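Local coordinates for protein VMS1 (Saccharomyces cerevisiae, PDB 5WHG) that cleaves polypeptidyl-tRNAs downstream of the ribosome-associated quality control pathway, releasing incompletely made polypeptides for degradation, at residues Y306-R318 against R338-T350. Sequence-based numbering, arbitrary orientation.
Sequences YLSKCDNIFIRAR and RIKSFPFTTNRPT
Arg338 NH1 grips two carbonyls, Leu307 O in the last turn of helix 304-308 at 2.6 Å and Cys310 O in the turn that follows at 3.2 Å, the latter approached on a lone pair. A bend at chi3 (-57°) turns the guanidinium toward them, and Ile313 CD1 lies over the centre of one of its faces. With an alanine here, both carbonyls would probably lose this donor and the end of Ile313 its cover. Next along the chain, the backbones pair in parallel: Ile313 N donates to Arg338 O, Lys340 N to Ile313 O, and Ile315 N to Lys340 O (3.0 Å). This pairing sets edge strand 339-340 beside strand 313-316 in the mixed sheet of the VLRF1 domain, as the closing step of a beta-alpha-beta unit through helix 320-323. On the face that carries Phe314, Lys340, extended beyond CG, brings NZ 2.7 Å from Asn312 OD1, above the amide's carbonyl plane; Ser181 O and Phe183 O also accept from this ammonium. Farther on, Phe314 CB sits over the Phe342 ring, 3.8 Å from its centroid, while the two ring planes meet at 33°. At the far end of strand 313-316, Arg316 NE donates to Thr346 OG1 in the loop after strand 339-340, over a very short 2.5 Å, doubtful in detail. Asp336 pairs with Arg338 NH2, and helix 351-362 backs both phenylalanines through Leu361 and Ala357.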
ATOM      1  N   TYR A 306      10.791   8.187  -1.961  1.00 69.59           N
ATOM      2  CA  TYR A 306       9.820   7.123  -1.672  1.00 75.30           C
ATOM      3  C   TYR A 306       8.863   6.875  -2.837  1.00 73.17           C
ATOM      4  O   TYR A 306       8.601   5.718  -3.188  1.00 72.80           O
ATOM      5  CB  TYR A 306       8.990   7.479  -0.439  1.00 67.83           C
ATOM      6  CG  TYR A 306       9.705   7.525   0.875  1.00 72.28           C
ATOM      7  CD1 TYR A 306      10.266   6.382   1.418  1.00 78.50           C
ATOM      8  CD2 TYR A 306       9.771   8.696   1.602  1.00 70.71           C
ATOM      9  CE1 TYR A 306      10.894   6.405   2.632  1.00 82.06           C
ATOM     10  CE2 TYR A 306      10.389   8.726   2.829  1.00 78.28           C
ATOM     11  CZ  TYR A 306      10.954   7.573   3.335  1.00 88.16           C
ATOM     12  OH  TYR A 306      11.572   7.578   4.563  1.00100.37           O
ATOM     13  N   LEU A 307       8.276   7.955  -3.401  1.00 72.11           N
ATOM     14  CA  LEU A 307       7.236   7.832  -4.429  1.00 67.59           C
ATOM     15  C   LEU A 307       7.763   7.197  -5.714  1.00 73.49           C
ATOM     16  O   LEU A 307       7.034   6.462  -6.389  1.00 75.33           O
ATOM     17  CB  LEU A 307       6.603   9.197  -4.735  1.00 64.45           C
ATOM     18  CG  LEU A 307       5.745   9.770  -3.580  1.00 73.74           C
ATOM     19  CD1 LEU A 307       5.255  11.235  -3.782  1.00 64.28           C
ATOM     20  CD2 LEU A 307       4.567   8.853  -3.282  1.00 69.02           C
ATOM     21  N   SER A 308       9.021   7.433  -6.063  1.00 83.12           N
ATOM     22  CA  SER A 308       9.524   6.824  -7.287  1.00 77.77           C
ATOM     23  C   SER A 308       9.817   5.340  -7.120  1.00 73.48           C
ATOM     24  O   SER A 308       9.880   4.624  -8.122  1.00 76.80           O
ATOM     25  CB  SER A 308      10.763   7.572  -7.765  1.00 71.36           C
ATOM     26  OG  SER A 308      11.729   7.580  -6.745  1.00 91.58           O
ATOM     27  N   LYS A 309       9.917   4.850  -5.886  1.00 76.13           N
ATOM     28  CA  LYS A 309      10.088   3.425  -5.615  1.00 79.10           C
ATOM     29  C   LYS A 309       8.798   2.713  -5.179  1.00 85.12           C
ATOM     30  O   LYS A 309       8.863   1.539  -4.788  1.00 80.66           O
ATOM     31  CB  LYS A 309      11.162   3.211  -4.539  1.00 72.02           C
ATOM     32  CG  LYS A 309      12.494   3.888  -4.826  1.00 78.65           C
ATOM     33  CD  LYS A 309      13.403   3.802  -3.608  1.00 88.01           C
ATOM     34  CE  LYS A 309      14.837   4.225  -3.925  1.00 84.47           C
ATOM     35  NZ  LYS A 309      14.973   5.707  -4.033  1.00 84.14           N
ATOM     36  N   CYS A 310       7.632   3.366  -5.227  1.00 84.39           N
ATOM     37  CA  CYS A 310       6.416   2.703  -4.741  1.00 82.56           C
ATOM     38  C   CYS A 310       5.862   1.731  -5.769  1.00 74.59           C
ATOM     39  O   CYS A 310       5.838   2.025  -6.965  1.00 68.87           O
ATOM     40  CB  CYS A 310       5.322   3.705  -4.388  1.00 69.65           C
ATOM     41  SG  CYS A 310       5.546   4.462  -2.822  1.00 75.03           S
ATOM     42  N   ASP A 311       5.402   0.574  -5.282  1.00 74.60           N
ATOM     43  CA  ASP A 311       4.610  -0.340  -6.103  1.00 78.29           C
ATOM     44  C   ASP A 311       3.354   0.354  -6.618  1.00 75.12           C
ATOM     45  O   ASP A 311       3.147   0.488  -7.826  1.00 73.00           O
ATOM     46  CB  ASP A 311       4.217  -1.579  -5.283  1.00 87.09           C
ATOM     47  CG  ASP A 311       5.301  -2.657  -5.251  1.00 99.84           C
ATOM     48  OD1 ASP A 311       6.507  -2.315  -5.167  1.00 84.57           O
ATOM     49  OD2 ASP A 311       4.926  -3.860  -5.279  1.00113.05           O
ATOM     50  N   ASN A 312       2.497   0.788  -5.695  1.00 75.28           N
ATOM     51  CA  ASN A 312       1.249   1.457  -6.008  1.00 72.24           C
ATOM     52  C   ASN A 312       1.168   2.774  -5.257  1.00 71.23           C
ATOM     53  O   ASN A 312       1.726   2.926  -4.163  1.00 74.10           O
ATOM     54  CB  ASN A 312       0.040   0.590  -5.643  1.00 66.39           C
ATOM     55  CG  ASN A 312       0.014  -0.723  -6.410  1.00 69.34           C
ATOM     56  OD1 ASN A 312      -0.130  -0.752  -7.635  1.00 79.64           O
ATOM     57  ND2 ASN A 312       0.133  -1.812  -5.688  1.00 66.95           N
ATOM     58  N   ILE A 313       0.456   3.720  -5.859  1.00 65.43           N
ATOM     59  CA  ILE A 313       0.110   4.981  -5.218  1.00 68.00           C
ATOM     60  C   ILE A 313      -1.421   5.094  -5.227  1.00 68.29           C
ATOM     61  O   ILE A 313      -2.023   5.437  -6.253  1.00 69.71           O
ATOM     62  CB  ILE A 313       0.787   6.169  -5.910  1.00 59.28           C
ATOM     63  CG1 ILE A 313       2.312   5.994  -5.838  1.00 66.49           C
ATOM     64  CG2 ILE A 313       0.368   7.461  -5.257  1.00 59.24           C
ATOM     65  CD1 ILE A 313       3.127   6.793  -6.884  1.00 59.27           C
ATOM     66  N   PHE A 314      -2.058   4.800  -4.084  1.00 65.17           N
ATOM     67  CA  PHE A 314      -3.517   4.853  -3.932  1.00 70.21           C
ATOM     68  C   PHE A 314      -3.963   6.247  -3.494  1.00 69.49           C
ATOM     69  O   PHE A 314      -3.508   6.752  -2.464  1.00 69.26           O
ATOM     70  CB  PHE A 314      -4.002   3.815  -2.916  1.00 65.42           C
ATOM     71  CG  PHE A 314      -3.903   2.396  -3.411  1.00 70.06           C
ATOM     72  CD1 PHE A 314      -4.739   1.937  -4.426  1.00 63.13           C
ATOM     73  CD2 PHE A 314      -2.959   1.522  -2.876  1.00 72.40           C
ATOM     74  CE1 PHE A 314      -4.630   0.632  -4.900  1.00 72.67           C
ATOM     75  CE2 PHE A 314      -2.853   0.215  -3.344  1.00 70.48           C
ATOM     76  CZ  PHE A 314      -3.682  -0.228  -4.358  1.00 69.08           C
ATOM     77  N   ILE A 315      -4.866   6.853  -4.262  1.00 75.47           N
ATOM     78  CA  ILE A 315      -5.333   8.218  -4.022  1.00 77.94           C
ATOM     79  C   ILE A 315      -6.852   8.234  -4.024  1.00 76.30           C
ATOM     80  O   ILE A 315      -7.477   7.732  -4.965  1.00 91.11           O
ATOM     81  CB  ILE A 315      -4.816   9.199  -5.091  1.00 72.72           C
ATOM     82  CG1 ILE A 315      -3.320   9.048  -5.284  1.00 64.66           C
ATOM     83  CG2 ILE A 315      -5.112  10.647  -4.685  1.00 74.63           C
ATOM     84  CD1 ILE A 315      -2.721  10.203  -6.086  1.00 64.16           C
ATOM     85  N   ARG A 316      -7.448   8.833  -3.003  1.00 75.09           N
ATOM     86  CA  ARG A 316      -8.864   9.185  -3.047  1.00 85.19           C
ATOM     87  C   ARG A 316      -9.010  10.699  -3.073  1.00 85.14           C
ATOM     88  O   ARG A 316      -8.608  11.387  -2.123  1.00 71.13           O
ATOM     89  CB  ARG A 316      -9.678   8.629  -1.874  1.00 84.69           C
ATOM     90  CG  ARG A 316     -11.079   9.281  -1.940  1.00 90.75           C
ATOM     91  CD  ARG A 316     -12.179   8.598  -1.176  1.00106.73           C
ATOM     92  NE  ARG A 316     -12.045   8.688   0.285  1.00121.61           N
ATOM     93  CZ  ARG A 316     -11.965   9.812   1.002  1.00120.47           C
ATOM     94  NH1 ARG A 316     -11.972  11.016   0.433  1.00120.60           N
ATOM     95  NH2 ARG A 316     -11.853   9.725   2.317  1.00117.38           N
ATOM     96  N   ALA A 317      -9.618  11.203  -4.147  1.00 95.57           N
ATOM     97  CA  ALA A 317      -9.934  12.627  -4.285  1.00109.97           C
ATOM     98  C   ALA A 317     -11.164  12.723  -5.189  1.00123.45           C
ATOM     99  O   ALA A 317     -11.039  12.784  -6.414  1.00130.12           O
ATOM    100  CB  ALA A 317      -8.755  13.404  -4.854  1.00104.78           C
ATOM    101  N   ARG A 318     -12.353  12.718  -4.571  1.00127.86           N
ATOM    102  CA  ARG A 318     -13.592  12.757  -5.350  1.00133.05           C
ATOM    103  C   ARG A 318     -13.743  14.079  -6.092  1.00128.05           C
ATOM    104  O   ARG A 318     -14.159  14.099  -7.258  1.00128.77           O
ATOM    105  CB  ARG A 318     -14.800  12.531  -4.447  1.00144.34           C
ATOM    106  CG  ARG A 318     -14.995  11.112  -3.955  1.00146.59           C
ATOM    107  CD  ARG A 318     -15.891  11.159  -2.738  1.00148.79           C
ATOM    108  NE  ARG A 318     -15.358  12.120  -1.776  1.00149.02           N
ATOM    109  CZ  ARG A 318     -14.816  11.787  -0.609  1.00147.86           C
ATOM    110  NH1 ARG A 318     -14.763  10.508  -0.242  1.00137.48           N
ATOM    111  NH2 ARG A 318     -14.341  12.734   0.195  1.00152.25           N
ATOM    112  N   ARG A 338       0.839   3.332 -11.740  1.00 83.64           N
ATOM    113  CA  ARG A 338       0.816   3.054 -10.304  1.00 81.75           C
ATOM    114  C   ARG A 338      -0.285   3.814  -9.570  1.00 78.22           C
ATOM    115  O   ARG A 338      -0.690   3.400  -8.475  1.00 72.07           O
ATOM    116  CB  ARG A 338       2.162   3.409  -9.683  1.00 70.59           C
ATOM    117  CG  ARG A 338       3.305   2.606 -10.224  1.00 67.46           C
ATOM    118  CD  ARG A 338       4.614   3.138  -9.688  1.00 60.77           C
ATOM    119  NE  ARG A 338       4.737   4.546 -10.019  1.00 70.51           N
ATOM    120  CZ  ARG A 338       5.524   5.384  -9.367  1.00 70.98           C
ATOM    121  NH1 ARG A 338       6.237   4.931  -8.341  1.00 72.11           N
ATOM    122  NH2 ARG A 338       5.575   6.664  -9.716  1.00 65.29           N
ATOM    123  N   ILE A 339      -0.765   4.916 -10.135  1.00 64.38           N
ATOM    124  CA  ILE A 339      -1.744   5.755  -9.457  1.00 69.12           C
ATOM    125  C   ILE A 339      -3.127   5.143  -9.636  1.00 74.24           C
ATOM    126  O   ILE A 339      -3.594   4.953 -10.759  1.00 85.22           O
ATOM    127  CB  ILE A 339      -1.690   7.193  -9.985  1.00 69.73           C
ATOM    128  CG1 ILE A 339      -0.327   7.801  -9.660  1.00 71.26           C
ATOM    129  CG2 ILE A 339      -2.796   7.996  -9.388  1.00 58.21           C
ATOM    130  CD1 ILE A 339      -0.171   9.226 -10.042  1.00 68.52           C
ATOM    131  N   LYS A 340      -3.785   4.827  -8.523  1.00 84.67           N
ATOM    132  CA  LYS A 340      -5.006   4.040  -8.559  1.00 75.77           C
ATOM    133  C   LYS A 340      -5.980   4.514  -7.493  1.00 79.70           C
ATOM    134  O   LYS A 340      -5.584   4.918  -6.396  1.00 82.20           O
ATOM    135  CB  LYS A 340      -4.710   2.558  -8.340  1.00 71.65           C
ATOM    136  CG  LYS A 340      -3.711   1.976  -9.315  1.00 76.31           C
ATOM    137  CD  LYS A 340      -3.326   0.598  -8.858  1.00 82.22           C
ATOM    138  CE  LYS A 340      -2.260   0.019  -9.737  1.00 81.64           C
ATOM    139  NZ  LYS A 340      -2.068  -1.405  -9.393  1.00 81.75           N
ATOM    140  N   SER A 341      -7.265   4.428  -7.818  1.00 79.62           N
ATOM    141  CA  SER A 341      -8.292   4.593  -6.805  1.00 82.10           C
ATOM    142  C   SER A 341      -8.204   3.501  -5.744  1.00 77.95           C
ATOM    143  O   SER A 341      -7.651   2.419  -5.960  1.00 85.48           O
ATOM    144  CB  SER A 341      -9.675   4.550  -7.437  1.00 67.46           C
ATOM    145  OG  SER A 341      -9.912   5.750  -8.126  1.00 97.60           O
ATOM    146  N   PHE A 342      -8.769   3.803  -4.588  1.00 79.76           N
ATOM    147  CA  PHE A 342      -9.092   2.766  -3.619  1.00 87.23           C
ATOM    148  C   PHE A 342     -10.310   1.987  -4.109  1.00 90.49           C
ATOM    149  O   PHE A 342     -11.347   2.592  -4.401  1.00 92.09           O
ATOM    150  CB  PHE A 342      -9.388   3.378  -2.250  1.00 80.57           C
ATOM    151  CG  PHE A 342      -8.179   3.917  -1.532  1.00 75.14           C
ATOM    152  CD1 PHE A 342      -7.441   3.105  -0.683  1.00 74.07           C
ATOM    153  CD2 PHE A 342      -7.806   5.246  -1.667  1.00 77.54           C
ATOM    154  CE1 PHE A 342      -6.352   3.597   0.020  1.00 66.34           C
ATOM    155  CE2 PHE A 342      -6.698   5.755  -0.972  1.00 72.07           C
ATOM    156  CZ  PHE A 342      -5.979   4.931  -0.125  1.00 72.09           C
ATOM    157  N   PRO A 343     -10.238   0.660  -4.206  1.00 91.06           N
ATOM    158  CA  PRO A 343     -11.393  -0.105  -4.704  1.00 90.85           C
ATOM    159  C   PRO A 343     -12.523  -0.263  -3.688  1.00 95.81           C
ATOM    160  O   PRO A 343     -13.291  -1.225  -3.751  1.00106.74           O
ATOM    161  CB  PRO A 343     -10.774  -1.459  -5.068  1.00 82.55           C
ATOM    162  CG  PRO A 343      -9.625  -1.586  -4.142  1.00 85.91           C
ATOM    163  CD  PRO A 343      -9.056  -0.197  -4.000  1.00 83.79           C
ATOM    164  N   PHE A 344     -12.650   0.673  -2.758  1.00 93.78           N
ATOM    165  CA  PHE A 344     -13.719   0.626  -1.770  1.00 91.91           C
ATOM    166  C   PHE A 344     -13.875   2.018  -1.193  1.00 99.74           C
ATOM    167  O   PHE A 344     -12.915   2.790  -1.158  1.00101.19           O
ATOM    168  CB  PHE A 344     -13.409  -0.375  -0.660  1.00 83.30           C
ATOM    169  CG  PHE A 344     -11.983  -0.360  -0.258  1.00 91.94           C
ATOM    170  CD1 PHE A 344     -11.504   0.629   0.587  1.00 87.44           C
ATOM    171  CD2 PHE A 344     -11.102  -1.299  -0.770  1.00 90.74           C
ATOM    172  CE1 PHE A 344     -10.170   0.669   0.935  1.00 91.80           C
ATOM    173  CE2 PHE A 344      -9.770  -1.273  -0.426  1.00 94.28           C
ATOM    174  CZ  PHE A 344      -9.297  -0.285   0.430  1.00 99.83           C
ATOM    175  N   THR A 345     -15.084   2.337  -0.736  1.00112.80           N
ATOM    176  CA  THR A 345     -15.285   3.650  -0.139  1.00107.13           C
ATOM    177  C   THR A 345     -14.456   3.793   1.130  1.00 94.31           C
ATOM    178  O   THR A 345     -14.113   2.811   1.798  1.00 85.25           O
ATOM    179  CB  THR A 345     -16.752   3.898   0.179  1.00106.50           C
ATOM    180  OG1 THR A 345     -17.175   2.959   1.171  1.00119.01           O
ATOM    181  CG2 THR A 345     -17.587   3.743  -1.074  1.00103.60           C
ATOM    182  N   THR A 346     -14.137   5.041   1.455  1.00 92.97           N
ATOM    183  CA  THR A 346     -13.302   5.364   2.600  1.00 97.78           C
ATOM    184  C   THR A 346     -13.839   6.618   3.269  1.00100.81           C
ATOM    185  O   THR A 346     -14.580   7.397   2.665  1.00102.87           O
ATOM    186  CB  THR A 346     -11.844   5.559   2.183  1.00 98.29           C
ATOM    187  OG1 THR A 346     -11.805   6.314   0.968  1.00 94.11           O
ATOM    188  CG2 THR A 346     -11.189   4.209   1.949  1.00100.29           C
ATOM    189  N   ASN A 347     -13.436   6.816   4.526  1.00107.48           N
ATOM    190  CA  ASN A 347     -14.040   7.833   5.383  1.00117.94           C
ATOM    191  C   ASN A 347     -13.354   9.190   5.306  1.00112.35           C
ATOM    192  O   ASN A 347     -13.097   9.704   4.215  1.00111.94           O
ATOM    193  CB  ASN A 347     -14.048   7.351   6.830  1.00130.91           C
ATOM    194  CG  ASN A 347     -15.204   6.429   7.122  1.00134.86           C
ATOM    195  OD1 ASN A 347     -16.208   6.853   7.702  1.00144.76           O
ATOM    196  ND2 ASN A 347     -15.081   5.161   6.712  1.00121.84           N
ATOM    197  N   ARG A 348     -13.091   9.798   6.468  1.00112.32           N
ATOM    198  CA  ARG A 348     -12.414  11.081   6.445  1.00101.96           C
ATOM    199  C   ARG A 348     -10.913  10.847   6.302  1.00 97.22           C
ATOM    200  O   ARG A 348     -10.409   9.775   6.644  1.00103.05           O
ATOM    201  CB  ARG A 348     -12.718  11.863   7.717  1.00101.82           C
ATOM    202  CG  ARG A 348     -14.007  11.402   8.433  1.00115.64           C
ATOM    203  CD  ARG A 348     -14.367  12.253   9.665  1.00121.44           C
ATOM    204  NE  ARG A 348     -13.185  12.833  10.306  1.00132.50           N
ATOM    205  CZ  ARG A 348     -12.864  14.127  10.266  1.00136.43           C
ATOM    206  NH1 ARG A 348     -13.655  14.985   9.630  1.00139.96           N
ATOM    207  NH2 ARG A 348     -11.765  14.564  10.879  1.00129.46           N
ATOM    208  N   PRO A 349     -10.187  11.783   5.750  1.00 89.33           N
ATOM    209  CA  PRO A 349      -8.727  11.617   5.712  1.00 83.88           C
ATOM    210  C   PRO A 349      -8.107  11.772   7.090  1.00 88.46           C
ATOM    211  O   PRO A 349      -7.980  12.883   7.606  1.00100.78           O
ATOM    212  CB  PRO A 349      -8.267  12.716   4.748  1.00 77.30           C
ATOM    213  CG  PRO A 349      -9.473  12.999   3.900  1.00 80.78           C
ATOM    214  CD  PRO A 349     -10.654  12.821   4.820  1.00 84.64           C
ATOM    215  N   THR A 350      -7.775  10.653   7.719  1.00 90.22           N
ATOM    216  CA  THR A 350      -6.966  10.633   8.928  1.00 94.13           C
ATOM    217  C   THR A 350      -5.955   9.506   8.795  1.00 94.14           C
ATOM    218  O   THR A 350      -6.095   8.622   7.944  1.00 97.42           O
ATOM    219  CB  THR A 350      -7.793  10.406  10.203  1.00 88.00           C
ATOM    220  OG1 THR A 350      -7.943   8.997  10.412  1.00 88.83           O
ATOM    221  CG2 THR A 350      -9.158  11.027  10.081  1.00 79.82           C
TER